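Local coordinates for protein elongation factor 1-gamma 1 (Saccharomyces cerevisiae, PDB 1NHY) that serves as a subunit of the eukaryotic elongation factor 1 complex in protein synthesis and probably plays a role in anchoring that complex to other cellular components, at residues V140-L153 with W181-T194. Residues are numbered along the deposited sequence; the frame is centred on the assembly and turned at random.
Sequences VDIFENRLKNYTYL and WRAQHPAIVRWFNT
E144 reaches the first turn of helix 186-194, while R190 reaches back to the backbone carbonyls of L147, Y150 and T151. The glutamate, its chain bent at chi2 (-74°), curls over that turn, where H185 is the N-cap residue. Its OE2 accepts the amide of I188, although the modelled place of that oxygen is somewhat uncertain; the partial positive charge of the helix start would probably stabilise the carboxylate. Were E144 an alanine, the I188 amide would probably lose this acceptor and the H185 ring the CG methylene at its edge. One face of that ring is covered by V140, whose CG1 stands 3.9 Å from the H185 ring centroid in a CH-pi contact, while the same methyl meets the edge of W181 at CZ2.

Further along, L147 fits as a knob among A187, I188, R190 and W191, with CD2 over one face of the W191 indole and CB 3.4 Å from A187 CB. I188 answers as a knob among V140, F143, E144 and L147. In R190, CG trans to the main-chain nitrogen (chi1 172°) sends the chain toward 147-151, and a bend at chi3 brings NH2 to L147 O in a hydrogen bond modelled very short, its length doubtful; weak bonds to Y150 O and T151 O reach the following residues.

L153 CD2 sits over the same face of the W191 ring as L147 CD2, offset toward the rim; W191 NE1 is bonded to D162. Helices 140-147 and 186-194 cross at 76° in the helical C-terminal half of the GST-like domain, packed against helix 160-175 through F169 and helix 90-107 through W99.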
ATOM      1  N   VAL A 140      13.149  -0.287  -8.148  1.00 65.85           N
ATOM      2  CA  VAL A 140      13.807  -0.111  -6.873  1.00 63.46           C
ATOM      3  C   VAL A 140      14.829   1.010  -6.936  1.00 62.58           C
ATOM      4  O   VAL A 140      14.993   1.770  -5.977  1.00 62.82           O
ATOM      5  CB  VAL A 140      14.471  -1.413  -6.432  1.00 63.10           C
ATOM      6  CG1 VAL A 140      15.475  -1.153  -5.335  1.00 64.34           C
ATOM      7  CG2 VAL A 140      13.399  -2.363  -5.942  1.00 62.43           C
ATOM      8  N   ASP A 141      15.508   1.128  -8.066  1.00 61.44           N
ATOM      9  CA  ASP A 141      16.493   2.185  -8.210  1.00 61.49           C
ATOM     10  C   ASP A 141      15.839   3.538  -8.313  1.00 60.14           C
ATOM     11  O   ASP A 141      16.360   4.508  -7.799  1.00 58.24           O
ATOM     12  CB  ASP A 141      17.362   1.948  -9.428  1.00 64.53           C
ATOM     13  CG  ASP A 141      18.156   0.667  -9.318  1.00 68.24           C
ATOM     14  OD1 ASP A 141      18.631   0.362  -8.191  1.00 69.52           O
ATOM     15  OD2 ASP A 141      18.314  -0.029 -10.351  1.00 69.45           O
ATOM     16  N   ILE A 142      14.687   3.597  -8.971  1.00 60.32           N
ATOM     17  CA  ILE A 142      13.960   4.859  -9.108  1.00 60.43           C
ATOM     18  C   ILE A 142      13.680   5.419  -7.721  1.00 59.58           C
ATOM     19  O   ILE A 142      13.838   6.624  -7.467  1.00 58.56           O
ATOM     20  CB  ILE A 142      12.596   4.670  -9.795  1.00 61.97           C
ATOM     21  CG1 ILE A 142      12.775   3.973 -11.139  1.00 63.52           C
ATOM     22  CG2 ILE A 142      11.944   6.028 -10.022  1.00 61.72           C
ATOM     23  CD1 ILE A 142      13.549   4.821 -12.130  1.00 66.30           C
ATOM     24  N   PHE A 143      13.245   4.521  -6.838  1.00 58.45           N
ATOM     25  CA  PHE A 143      12.935   4.858  -5.462  1.00 57.43           C
ATOM     26  C   PHE A 143      14.162   5.311  -4.706  1.00 58.56           C
ATOM     27  O   PHE A 143      14.216   6.444  -4.223  1.00 58.13           O
ATOM     28  CB  PHE A 143      12.334   3.652  -4.773  1.00 54.64           C
ATOM     29  CG  PHE A 143      10.886   3.511  -5.013  1.00 52.05           C
ATOM     30  CD1 PHE A 143       9.966   4.052  -4.121  1.00 50.61           C
ATOM     31  CD2 PHE A 143      10.430   2.874  -6.149  1.00 51.19           C
ATOM     32  CE1 PHE A 143       8.600   3.967  -4.360  1.00 49.70           C
ATOM     33  CE2 PHE A 143       9.059   2.782  -6.400  1.00 51.32           C
ATOM     34  CZ  PHE A 143       8.140   3.330  -5.498  1.00 49.38           C
ATOM     35  N   GLU A 144      15.141   4.412  -4.598  1.00 59.81           N
ATOM     36  CA  GLU A 144      16.390   4.716  -3.894  1.00 61.83           C
ATOM     37  C   GLU A 144      16.966   6.031  -4.342  1.00 62.43           C
ATOM     38  O   GLU A 144      17.365   6.841  -3.511  1.00 63.31           O
ATOM     39  CB  GLU A 144      17.464   3.651  -4.142  1.00 63.20           C
ATOM     40  CG  GLU A 144      17.636   2.611  -3.045  1.00 65.80           C
ATOM     41  CD  GLU A 144      18.346   3.123  -1.786  1.00 67.13           C
ATOM     42  OE1 GLU A 144      19.580   3.361  -1.814  1.00 66.78           O
ATOM     43  OE2 GLU A 144      17.660   3.271  -0.755  1.00 68.49           O
ATOM     44  N   ASN A 145      17.035   6.249  -5.651  1.00 62.72           N
ATOM     45  CA  ASN A 145      17.600   7.498  -6.127  1.00 63.84           C
ATOM     46  C   ASN A 145      16.885   8.685  -5.539  1.00 62.97           C
ATOM     47  O   ASN A 145      17.515   9.680  -5.211  1.00 64.56           O
ATOM     48  CB  ASN A 145      17.534   7.616  -7.640  1.00 68.03           C
ATOM     49  CG  ASN A 145      18.364   6.574  -8.336  1.00 71.82           C
ATOM     50  OD1 ASN A 145      19.522   6.339  -7.966  1.00 73.27           O
ATOM     51  ND2 ASN A 145      17.782   5.936  -9.365  1.00 73.19           N
ATOM     52  N   ARG A 146      15.565   8.598  -5.408  1.00 61.27           N
ATOM     53  CA  ARG A 146      14.823   9.720  -4.864  1.00 60.11           C
ATOM     54  C   ARG A 146      14.946   9.814  -3.345  1.00 59.86           C
ATOM     55  O   ARG A 146      15.203  10.902  -2.810  1.00 59.49           O
ATOM     56  CB  ARG A 146      13.356   9.630  -5.311  1.00 60.38           C
ATOM     57  CG  ARG A 146      12.324   9.952  -4.257  1.00 60.30           C
ATOM     58  CD  ARG A 146      12.368  11.397  -3.809  1.00 61.46           C
ATOM     59  NE  ARG A 146      11.867  12.310  -4.822  1.00 62.67           N
ATOM     60  CZ  ARG A 146      11.393  13.525  -4.563  1.00 63.25           C
ATOM     61  NH1 ARG A 146      11.351  13.983  -3.323  1.00 60.79           N
ATOM     62  NH2 ARG A 146      10.937  14.282  -5.547  1.00 65.76           N
ATOM     63  N   LEU A 147      14.783   8.674  -2.662  1.00 59.78           N
ATOM     64  CA  LEU A 147      14.861   8.614  -1.205  1.00 58.75           C
ATOM     65  C   LEU A 147      16.234   8.974  -0.672  1.00 60.50           C
ATOM     66  O   LEU A 147      16.421   9.157   0.532  1.00 62.18           O
ATOM     67  CB  LEU A 147      14.502   7.224  -0.702  1.00 55.94           C
ATOM     68  CG  LEU A 147      13.038   6.908  -0.416  1.00 56.33           C
ATOM     69  CD1 LEU A 147      12.244   8.181  -0.169  1.00 55.58           C
ATOM     70  CD2 LEU A 147      12.483   6.153  -1.580  1.00 59.18           C
ATOM     71  N   LYS A 148      17.204   9.064  -1.567  1.00 61.20           N
ATOM     72  CA  LYS A 148      18.548   9.392  -1.157  1.00 62.14           C
ATOM     73  C   LYS A 148      18.692  10.866  -0.818  1.00 61.43           C
ATOM     74  O   LYS A 148      19.443  11.212   0.076  1.00 62.71           O
ATOM     75  CB  LYS A 148      19.535   9.005  -2.255  1.00 66.41           C
ATOM     76  CG  LYS A 148      20.986   9.379  -1.964  1.00 73.03           C
ATOM     77  CD  LYS A 148      21.935   8.807  -3.037  1.00 77.08           C
ATOM     78  CE  LYS A 148      23.421   9.127  -2.727  1.00 77.93           C
ATOM     79  NZ  LYS A 148      24.384   8.465  -3.677  1.00 77.12           N
ATOM     80  N   ASN A 149      17.975  11.741  -1.511  1.00 61.12           N
ATOM     81  CA  ASN A 149      18.086  13.172  -1.226  1.00 60.69           C
ATOM     82  C   ASN A 149      16.769  13.727  -0.747  1.00 59.55           C
ATOM     83  O   ASN A 149      16.636  14.930  -0.526  1.00 59.63           O
ATOM     84  CB  ASN A 149      18.510  13.933  -2.476  1.00 62.85           C
ATOM     85  CG  ASN A 149      19.556  13.186  -3.283  1.00 65.49           C
ATOM     86  OD1 ASN A 149      20.679  12.950  -2.808  1.00 67.89           O
ATOM     87  ND2 ASN A 149      19.189  12.797  -4.508  1.00 64.65           N
ATOM     88  N   TYR A 150      15.793  12.843  -0.603  1.00 58.05           N
ATOM     89  CA  TYR A 150      14.473  13.236  -0.152  1.00 57.74           C
ATOM     90  C   TYR A 150      13.921  12.263   0.897  1.00 56.80           C
ATOM     91  O   TYR A 150      14.081  11.045   0.804  1.00 55.97           O
ATOM     92  CB  TYR A 150      13.539  13.336  -1.364  1.00 59.79           C
ATOM     93  CG  TYR A 150      13.968  14.394  -2.369  1.00 60.77           C
ATOM     94  CD1 TYR A 150      13.424  15.684  -2.330  1.00 60.31           C
ATOM     95  CD2 TYR A 150      14.942  14.114  -3.329  1.00 61.48           C
ATOM     96  CE1 TYR A 150      13.836  16.664  -3.213  1.00 61.55           C
ATOM     97  CE2 TYR A 150      15.366  15.090  -4.215  1.00 62.38           C
ATOM     98  CZ  TYR A 150      14.811  16.369  -4.155  1.00 62.42           C
ATOM     99  OH  TYR A 150      15.239  17.353  -5.033  1.00 61.58           O
ATOM    100  N   THR A 151      13.271  12.820   1.906  1.00 55.00           N
ATOM    101  CA  THR A 151      12.714  12.005   2.963  1.00 53.06           C
ATOM    102  C   THR A 151      11.558  11.153   2.482  1.00 53.16           C
ATOM    103  O   THR A 151      11.504   9.946   2.740  1.00 53.68           O
ATOM    104  CB  THR A 151      12.177  12.869   4.094  1.00 52.06           C
ATOM    105  OG1 THR A 151      13.222  13.714   4.582  1.00 51.67           O
ATOM    106  CG2 THR A 151      11.654  11.992   5.214  1.00 51.17           C
ATOM    107  N   TYR A 152      10.622  11.811   1.805  1.00 52.98           N
ATOM    108  CA  TYR A 152       9.434  11.154   1.308  1.00 53.39           C
ATOM    109  C   TYR A 152       9.469  11.133  -0.197  1.00 53.10           C
ATOM    110  O   TYR A 152      10.318  11.790  -0.799  1.00 54.02           O
ATOM    111  CB  TYR A 152       8.212  11.887   1.837  1.00 55.58           C
ATOM    112  CG  TYR A 152       8.228  11.927   3.340  1.00 56.89           C
ATOM    113  CD1 TYR A 152       8.262  10.742   4.066  1.00 57.63           C
ATOM    114  CD2 TYR A 152       8.206  13.137   4.038  1.00 58.34           C
ATOM    115  CE1 TYR A 152       8.267  10.749   5.445  1.00 60.18           C
ATOM    116  CE2 TYR A 152       8.208  13.161   5.431  1.00 60.07           C
ATOM    117  CZ  TYR A 152       8.235  11.957   6.127  1.00 60.88           C
ATOM    118  OH  TYR A 152       8.195  11.941   7.501  1.00 62.04           O
ATOM    119  N   LEU A 153       8.548  10.387  -0.802  1.00 52.20           N
ATOM    120  CA  LEU A 153       8.518  10.241  -2.254  1.00 52.45           C
ATOM    121  C   LEU A 153       8.099  11.453  -3.078  1.00 53.04           C
ATOM    122  O   LEU A 153       8.808  11.866  -3.984  1.00 53.81           O
ATOM    123  CB  LEU A 153       7.628   9.064  -2.635  1.00 51.28           C
ATOM    124  CG  LEU A 153       7.985   7.712  -2.041  1.00 52.17           C
ATOM    125  CD1 LEU A 153       6.947   6.667  -2.454  1.00 53.23           C
ATOM    126  CD2 LEU A 153       9.364   7.328  -2.509  1.00 51.54           C
ATOM    127  N   TRP A 181      20.508  -6.947   0.575  1.00 91.36           N
ATOM    128  CA  TRP A 181      19.679  -5.988  -0.147  1.00 88.36           C
ATOM    129  C   TRP A 181      19.584  -4.680   0.624  1.00 86.35           C
ATOM    130  O   TRP A 181      19.921  -3.605   0.112  1.00 85.65           O
ATOM    131  CB  TRP A 181      18.264  -6.538  -0.342  1.00 88.89           C
ATOM    132  CG  TRP A 181      17.490  -5.721  -1.318  1.00 88.99           C
ATOM    133  CD1 TRP A 181      17.500  -5.847  -2.676  1.00 88.78           C
ATOM    134  CD2 TRP A 181      16.681  -4.580  -1.031  1.00 89.06           C
ATOM    135  NE1 TRP A 181      16.757  -4.854  -3.253  1.00 89.72           N
ATOM    136  CE2 TRP A 181      16.239  -4.058  -2.265  1.00 89.50           C
ATOM    137  CE3 TRP A 181      16.288  -3.937   0.152  1.00 88.59           C
ATOM    138  CZ2 TRP A 181      15.427  -2.931  -2.358  1.00 89.11           C
ATOM    139  CZ3 TRP A 181      15.478  -2.812   0.064  1.00 87.99           C
ATOM    140  CH2 TRP A 181      15.056  -2.322  -1.186  1.00 88.79           C
ATOM    141  N   ARG A 182      19.106  -4.787   1.859  1.00 83.87           N
ATOM    142  CA  ARG A 182      18.950  -3.626   2.706  1.00 81.14           C
ATOM    143  C   ARG A 182      20.271  -2.906   2.904  1.00 79.93           C
ATOM    144  O   ARG A 182      20.296  -1.721   3.217  1.00 80.30           O
ATOM    145  CB  ARG A 182      18.374  -4.032   4.056  1.00 80.57           C
ATOM    146  CG  ARG A 182      16.944  -4.503   4.000  1.00 80.32           C
ATOM    147  CD  ARG A 182      16.405  -4.601   5.404  1.00 82.27           C
ATOM    148  NE  ARG A 182      17.000  -5.720   6.120  1.00 84.51           N
ATOM    149  CZ  ARG A 182      16.511  -6.958   6.092  1.00 85.76           C
ATOM    150  NH1 ARG A 182      15.419  -7.224   5.395  1.00 85.62           N
ATOM    151  NH2 ARG A 182      17.122  -7.933   6.747  1.00 87.60           N
ATOM    152  N   ALA A 183      21.374  -3.615   2.706  1.00 78.88           N
ATOM    153  CA  ALA A 183      22.698  -3.022   2.884  1.00 77.86           C
ATOM    154  C   ALA A 183      23.066  -2.079   1.744  1.00 77.14           C
ATOM    155  O   ALA A 183      23.805  -1.110   1.934  1.00 75.48           O
ATOM    156  CB  ALA A 183      23.741  -4.122   3.000  1.00 78.17           C
ATOM    157  N   GLN A 184      22.536  -2.375   0.561  1.00 77.52           N
ATOM    158  CA  GLN A 184      22.808  -1.585  -0.628  1.00 77.00           C
ATOM    159  C   GLN A 184      21.676  -0.641  -0.984  1.00 74.97           C
ATOM    160  O   GLN A 184      21.796   0.170  -1.904  1.00 74.76           O
ATOM    161  CB  GLN A 184      23.074  -2.513  -1.799  1.00 79.28           C
ATOM    162  CG  GLN A 184      24.240  -3.439  -1.565  1.00 84.41           C
ATOM    163  CD  GLN A 184      24.662  -4.139  -2.833  1.00 87.96           C
ATOM    164  OE1 GLN A 184      23.911  -4.954  -3.385  1.00 88.83           O
ATOM    165  NE2 GLN A 184      25.864  -3.816  -3.316  1.00 89.83           N
ATOM    166  N   HIS A 185      20.574  -0.751  -0.257  1.00 72.73           N
ATOM    167  CA  HIS A 185      19.427   0.102  -0.503  1.00 70.62           C
ATOM    168  C   HIS A 185      18.964   0.734   0.804  1.00 67.57           C
ATOM    169  O   HIS A 185      17.856   0.485   1.282  1.00 67.83           O
ATOM    170  CB  HIS A 185      18.324  -0.727  -1.173  1.00 72.95           C
ATOM    171  CG  HIS A 185      18.679  -1.164  -2.564  1.00 75.64           C
ATOM    172  ND1 HIS A 185      18.988  -0.265  -3.569  1.00 77.39           N
ATOM    173  CD2 HIS A 185      18.816  -2.399  -3.107  1.00 75.75           C
ATOM    174  CE1 HIS A 185      19.303  -0.923  -4.670  1.00 77.41           C
ATOM    175  NE2 HIS A 185      19.205  -2.221  -4.416  1.00 77.74           N
ATOM    176  N   PRO A 186      19.824   1.574   1.398  1.00 64.39           N
ATOM    177  CA  PRO A 186      19.564   2.272   2.661  1.00 62.81           C
ATOM    178  C   PRO A 186      18.339   3.153   2.626  1.00 61.66           C
ATOM    179  O   PRO A 186      17.406   2.970   3.407  1.00 61.33           O
ATOM    180  CB  PRO A 186      20.822   3.104   2.866  1.00 62.64           C
ATOM    181  CG  PRO A 186      21.856   2.335   2.157  1.00 63.06           C
ATOM    182  CD  PRO A 186      21.154   1.934   0.890  1.00 63.89           C
ATOM    183  N   ALA A 187      18.371   4.126   1.719  1.00 60.73           N
ATOM    184  CA  ALA A 187      17.281   5.076   1.565  1.00 59.92           C
ATOM    185  C   ALA A 187      15.923   4.387   1.678  1.00 59.29           C
ATOM    186  O   ALA A 187      15.095   4.775   2.507  1.00 59.57           O
ATOM    187  CB  ALA A 187      17.406   5.794   0.220  1.00 60.50           C
ATOM    188  N   ILE A 188      15.704   3.365   0.850  1.00 57.59           N
ATOM    189  CA  ILE A 188      14.447   2.627   0.859  1.00 56.67           C
ATOM    190  C   ILE A 188      14.118   2.173   2.282  1.00 55.38           C
ATOM    191  O   ILE A 188      12.984   2.338   2.748  1.00 55.50           O
ATOM    192  CB  ILE A 188      14.519   1.383  -0.062  1.00 58.76           C
ATOM    193  CG1 ILE A 188      14.964   1.802  -1.465  1.00 59.00           C
ATOM    194  CG2 ILE A 188      13.160   0.684  -0.115  1.00 58.43           C
ATOM    195  CD1 ILE A 188      14.097   2.866  -2.083  1.00 61.27           C
ATOM    196  N   VAL A 189      15.117   1.614   2.965  1.00 53.74           N
ATOM    197  CA  VAL A 189      14.933   1.140   4.337  1.00 52.26           C
ATOM    198  C   VAL A 189      14.563   2.288   5.266  1.00 52.66           C
ATOM    199  O   VAL A 189      13.528   2.245   5.942  1.00 52.51           O
ATOM    200  CB  VAL A 189      16.202   0.473   4.868  1.00 49.83           C
ATOM    201  CG1 VAL A 189      15.937  -0.073   6.246  1.00 46.90           C
ATOM    202  CG2 VAL A 189      16.639  -0.631   3.923  1.00 47.17           C
ATOM    203  N   ARG A 190      15.418   3.306   5.299  1.00 52.92           N
ATOM    204  CA  ARG A 190      15.174   4.488   6.112  1.00 54.34           C
ATOM    205  C   ARG A 190      13.697   4.877   5.971  1.00 56.37           C
ATOM    206  O   ARG A 190      12.929   4.852   6.944  1.00 58.14           O
ATOM    207  CB  ARG A 190      16.053   5.636   5.620  1.00 54.87           C
ATOM    208  CG  ARG A 190      15.741   6.953   6.280  1.00 56.62           C
ATOM    209  CD  ARG A 190      16.595   8.063   5.720  1.00 60.10           C
ATOM    210  NE  ARG A 190      16.328   8.340   4.313  1.00 62.29           N
ATOM    211  CZ  ARG A 190      15.139   8.685   3.827  1.00 63.82           C
ATOM    212  NH1 ARG A 190      14.078   8.789   4.625  1.00 61.82           N
ATOM    213  NH2 ARG A 190      15.016   8.962   2.533  1.00 64.49           N
ATOM    214  N   TRP A 191      13.332   5.220   4.727  1.00 56.66           N
ATOM    215  CA  TRP A 191      11.992   5.620   4.318  1.00 55.31           C
ATOM    216  C   TRP A 191      10.927   4.633   4.783  1.00 55.16           C
ATOM    217  O   TRP A 191       9.932   5.014   5.407  1.00 55.11           O
ATOM    218  CB  TRP A 191      11.962   5.734   2.780  1.00 54.84           C
ATOM    219  CG  TRP A 191      10.570   5.822   2.142  1.00 54.20           C
ATOM    220  CD1 TRP A 191       9.733   6.911   2.117  1.00 52.89           C
ATOM    221  CD2 TRP A 191       9.838   4.742   1.528  1.00 52.50           C
ATOM    222  NE1 TRP A 191       8.530   6.570   1.538  1.00 53.55           N
ATOM    223  CE2 TRP A 191       8.564   5.251   1.168  1.00 51.60           C
ATOM    224  CE3 TRP A 191      10.136   3.399   1.254  1.00 52.24           C
ATOM    225  CZ2 TRP A 191       7.581   4.459   0.553  1.00 49.89           C
ATOM    226  CZ3 TRP A 191       9.161   2.610   0.643  1.00 52.28           C
ATOM    227  CH2 TRP A 191       7.894   3.147   0.297  1.00 51.12           C
ATOM    228  N   PHE A 192      11.139   3.366   4.471  1.00 53.57           N
ATOM    229  CA  PHE A 192      10.184   2.341   4.827  1.00 53.86           C
ATOM    230  C   PHE A 192       9.790   2.399   6.296  1.00 54.61           C
ATOM    231  O   PHE A 192       8.600   2.508   6.630  1.00 54.72           O
ATOM    232  CB  PHE A 192      10.748   0.961   4.482  1.00 53.84           C
ATOM    233  CG  PHE A 192       9.756  -0.153   4.641  1.00 53.72           C
ATOM    234  CD1 PHE A 192       8.544  -0.129   3.953  1.00 54.19           C
ATOM    235  CD2 PHE A 192      10.022  -1.219   5.489  1.00 54.24           C
ATOM    236  CE1 PHE A 192       7.616  -1.154   4.102  1.00 56.90           C
ATOM    237  CE2 PHE A 192       9.104  -2.251   5.644  1.00 55.26           C
ATOM    238  CZ  PHE A 192       7.896  -2.219   4.954  1.00 56.75           C
ATOM    239  N   ASN A 193      10.790   2.352   7.171  1.00 55.95           N
ATOM    240  CA  ASN A 193      10.542   2.362   8.615  1.00 56.71           C
ATOM    241  C   ASN A 193       9.816   3.616   9.084  1.00 56.13           C
ATOM    242  O   ASN A 193       8.928   3.558   9.938  1.00 56.19           O
ATOM    243  CB  ASN A 193      11.854   2.203   9.385  1.00 58.28           C
ATOM    244  CG  ASN A 193      12.669   0.993   8.919  1.00 60.19           C
ATOM    245  OD1 ASN A 193      12.121  -0.079   8.677  1.00 62.79           O
ATOM    246  ND2 ASN A 193      13.979   1.161   8.804  1.00 58.63           N
ATOM    247  N   THR A 194      10.174   4.758   8.518  1.00 54.79           N
ATOM    248  CA  THR A 194       9.505   5.972   8.931  1.00 53.37           C
ATOM    249  C   THR A 194       8.039   5.920   8.547  1.00 52.64           C
ATOM    250  O   THR A 194       7.181   6.441   9.262  1.00 53.16           O
ATOM    251  CB  THR A 194      10.095   7.192   8.271  1.00 53.34           C
ATOM    252  OG1 THR A 194      11.520   7.078   8.248  1.00 53.70           O
ATOM    253  CG2 THR A 194       9.692   8.431   9.048  1.00 54.83           C
TER